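Local coordinates for protein predicted ATPase involved in replication control, Cdc46/Mcm family (Methanopyrus kandleri AV19, PDB 3F8T) that probably binds ATP and single-stranded DNA, as other members of the MCM family of replicative helicases do, at residues A[423-426]-A[427-430]. The protein carries 2 engineered substitutions. Numbering follows the deposited sequence.
Sequences LEHW and YETR
Two turns of helix 417-439 carry this contact, in which R430 folds back over the indole of W426 one turn earlier. R430 CG sits 3.7 Å from the centroid of the five-membered ring, only 21° off its normal, a CH-pi contact over the face. A bend at chi2 (-69°) turns the rest of the arginine across the ring, bringing NE to 3.6 Å from W426 NE1, with the guanidinium plane tilted 55° from the indole. The two groups also share an acceptor: D484 OD2 on helix 473-489 takes a hydrogen bond from W426 NE1 and a salt bridge from R430 NH2.

This corner belongs to the helical AAA-lid of the MCM ATPase region, where W426 packs on V455 of helix 449-465 and on A480 and V483 of helix 473-489, and L423 fills in beside it against the same two helices. With an alanine at W426, R430 CG would probably lose the ring beneath it, D484 would lose the indole N-H, and a gap would be likely to open between the three helices. Y427 crosses the indole obliquely, its CB 3.9 Å from W426 CE3.

Round the helix, H425 O accepts twice from T429, from N and from OG1 (both 2.9 Å), the two donors arriving from opposite faces of the carbonyl plane. The hydroxyl also lies over one face of the H425 ring, 3.5 Å from CE1. E428 OE2 approaches that ring's edge, 3.7 Å from ND1. Ordinary helical bonds, such as R430 N to W426 O, link the two turns.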
ATOM      1  N   LEU A 423       3.038 -25.599 -16.101  1.00 28.15           N
ATOM      2  CA  LEU A 423       4.171 -24.887 -15.516  1.00 28.15           C
ATOM      3  C   LEU A 423       5.379 -25.817 -15.374  1.00 28.97           C
ATOM      4  O   LEU A 423       6.499 -25.461 -15.749  1.00 28.73           O
ATOM      5  CB  LEU A 423       3.780 -24.311 -14.157  1.00 28.01           C
ATOM      6  CG  LEU A 423       4.877 -23.669 -13.307  1.00 27.20           C
ATOM      7  CD1 LEU A 423       5.490 -22.472 -13.995  1.00 26.19           C
ATOM      8  CD2 LEU A 423       4.318 -23.276 -11.951  1.00 28.25           C
ATOM      9  N   GLU A 424       5.138 -27.007 -14.838  1.00 29.52           N
ATOM     10  CA  GLU A 424       6.212 -27.993 -14.659  1.00 31.08           C
ATOM     11  C   GLU A 424       6.827 -28.421 -16.003  1.00 30.56           C
ATOM     12  O   GLU A 424       8.055 -28.582 -16.108  1.00 30.87           O
ATOM     13  CB  GLU A 424       5.746 -29.158 -13.763  1.00 30.87           C
ATOM     14  CG  GLU A 424       5.500 -28.640 -12.327  1.00 32.76           C
ATOM     15  CD  GLU A 424       5.113 -29.687 -11.286  1.00 34.03           C
ATOM     16  OE1 GLU A 424       4.282 -30.583 -11.582  1.00 37.91           O
ATOM     17  OE2 GLU A 424       5.617 -29.566 -10.137  1.00 37.22           O
ATOM     18  N   HIS A 425       5.979 -28.539 -17.023  1.00 30.25           N
ATOM     19  CA  HIS A 425       6.393 -28.889 -18.386  1.00 30.62           C
ATOM     20  C   HIS A 425       7.292 -27.826 -19.015  1.00 29.75           C
ATOM     21  O   HIS A 425       8.345 -28.148 -19.568  1.00 28.81           O
ATOM     22  CB  HIS A 425       5.167 -29.115 -19.282  1.00 31.27           C
ATOM     23  CG  HIS A 425       5.505 -29.446 -20.706  1.00 35.05           C
ATOM     24  ND1 HIS A 425       6.092 -30.639 -21.075  1.00 37.62           N
ATOM     25  CD2 HIS A 425       5.333 -28.743 -21.851  1.00 36.10           C
ATOM     26  CE1 HIS A 425       6.260 -30.660 -22.385  1.00 37.84           C
ATOM     27  NE2 HIS A 425       5.813 -29.518 -22.879  1.00 39.19           N
ATOM     28  N   TRP A 426       6.856 -26.565 -18.957  1.00 28.36           N
ATOM     29  CA  TRP A 426       7.701 -25.451 -19.390  1.00 27.88           C
ATOM     30  C   TRP A 426       9.071 -25.530 -18.711  1.00 27.83           C
ATOM     31  O   TRP A 426      10.102 -25.463 -19.368  1.00 27.57           O
ATOM     32  CB  TRP A 426       7.041 -24.108 -19.066  1.00 27.12           C
ATOM     33  CG  TRP A 426       7.931 -22.937 -19.364  1.00 26.39           C
ATOM     34  CD1 TRP A 426       8.084 -22.314 -20.565  1.00 27.17           C
ATOM     35  CD2 TRP A 426       8.819 -22.277 -18.455  1.00 25.94           C
ATOM     36  NE1 TRP A 426       8.991 -21.291 -20.455  1.00 25.33           N
ATOM     37  CE2 TRP A 426       9.464 -21.250 -19.174  1.00 24.92           C
ATOM     38  CE3 TRP A 426       9.128 -22.451 -17.100  1.00 25.76           C
ATOM     39  CZ2 TRP A 426      10.399 -20.397 -18.589  1.00 25.83           C
ATOM     40  CZ3 TRP A 426      10.067 -21.591 -16.513  1.00 26.44           C
ATOM     41  CH2 TRP A 426      10.687 -20.587 -17.258  1.00 25.88           C
ATOM     42  N   TYR A 427       9.061 -25.676 -17.390  1.00 28.21           N
ATOM     43  CA  TYR A 427      10.283 -25.642 -16.595  1.00 28.95           C
ATOM     44  C   TYR A 427      11.272 -26.731 -16.992  1.00 30.06           C
ATOM     45  O   TYR A 427      12.440 -26.442 -17.250  1.00 29.50           O
ATOM     46  CB  TYR A 427       9.934 -25.758 -15.110  1.00 28.80           C
ATOM     47  CG  TYR A 427      11.088 -25.550 -14.143  1.00 29.23           C
ATOM     48  CD1 TYR A 427      11.979 -24.487 -14.296  1.00 28.93           C
ATOM     49  CD2 TYR A 427      11.253 -26.397 -13.043  1.00 29.10           C
ATOM     50  CE1 TYR A 427      13.027 -24.284 -13.381  1.00 30.63           C
ATOM     51  CE2 TYR A 427      12.291 -26.203 -12.122  1.00 29.75           C
ATOM     52  CZ  TYR A 427      13.174 -25.155 -12.305  1.00 30.07           C
ATOM     53  OH  TYR A 427      14.189 -24.967 -11.400  1.00 30.60           O
ATOM     54  N   GLU A 428      10.791 -27.972 -17.047  1.00 31.27           N
ATOM     55  CA  GLU A 428      11.626 -29.115 -17.415  1.00 33.46           C
ATOM     56  C   GLU A 428      12.123 -29.005 -18.863  1.00 32.64           C
ATOM     57  O   GLU A 428      13.290 -29.269 -19.131  1.00 33.29           O
ATOM     58  CB  GLU A 428      10.896 -30.442 -17.152  1.00 33.16           C
ATOM     59  CG  GLU A 428       9.736 -30.766 -18.105  1.00 36.62           C
ATOM     60  CD  GLU A 428       8.949 -32.017 -17.705  1.00 36.92           C
ATOM     61  OE1 GLU A 428       9.222 -32.582 -16.617  1.00 41.80           O
ATOM     62  OE2 GLU A 428       8.048 -32.432 -18.474  1.00 40.94           O
ATOM     63  N   THR A 429      11.247 -28.589 -19.777  1.00 32.53           N
ATOM     64  CA  THR A 429      11.598 -28.422 -21.193  1.00 32.23           C
ATOM     65  C   THR A 429      12.699 -27.354 -21.366  1.00 32.01           C
ATOM     66  O   THR A 429      13.667 -27.555 -22.114  1.00 31.90           O
ATOM     67  CB  THR A 429      10.324 -28.108 -22.049  1.00 32.69           C
ATOM     68  OG1 THR A 429       9.444 -29.246 -22.047  1.00 33.71           O
ATOM     69  CG2 THR A 429      10.668 -27.775 -23.484  1.00 33.44           C
ATOM     70  N   ARG A 430      12.569 -26.232 -20.659  1.00 31.01           N
ATOM     71  CA  ARG A 430      13.569 -25.163 -20.748  1.00 30.86           C
ATOM     72  C   ARG A 430      14.912 -25.535 -20.127  1.00 30.47           C
ATOM     73  O   ARG A 430      15.953 -25.170 -20.658  1.00 30.20           O
ATOM     74  CB  ARG A 430      13.033 -23.855 -20.132  1.00 31.17           C
ATOM     75  CG  ARG A 430      11.921 -23.209 -20.952  1.00 31.24           C
ATOM     76  CD  ARG A 430      12.438 -22.660 -22.287  1.00 32.65           C
ATOM     77  NE  ARG A 430      11.381 -21.958 -23.006  1.00 37.13           N
ATOM     78  CZ  ARG A 430      10.461 -22.539 -23.777  1.00 39.29           C
ATOM     79  NH1 ARG A 430      10.455 -23.856 -23.960  1.00 40.50           N
ATOM     80  NH2 ARG A 430       9.539 -21.795 -24.373  1.00 40.85           N
TER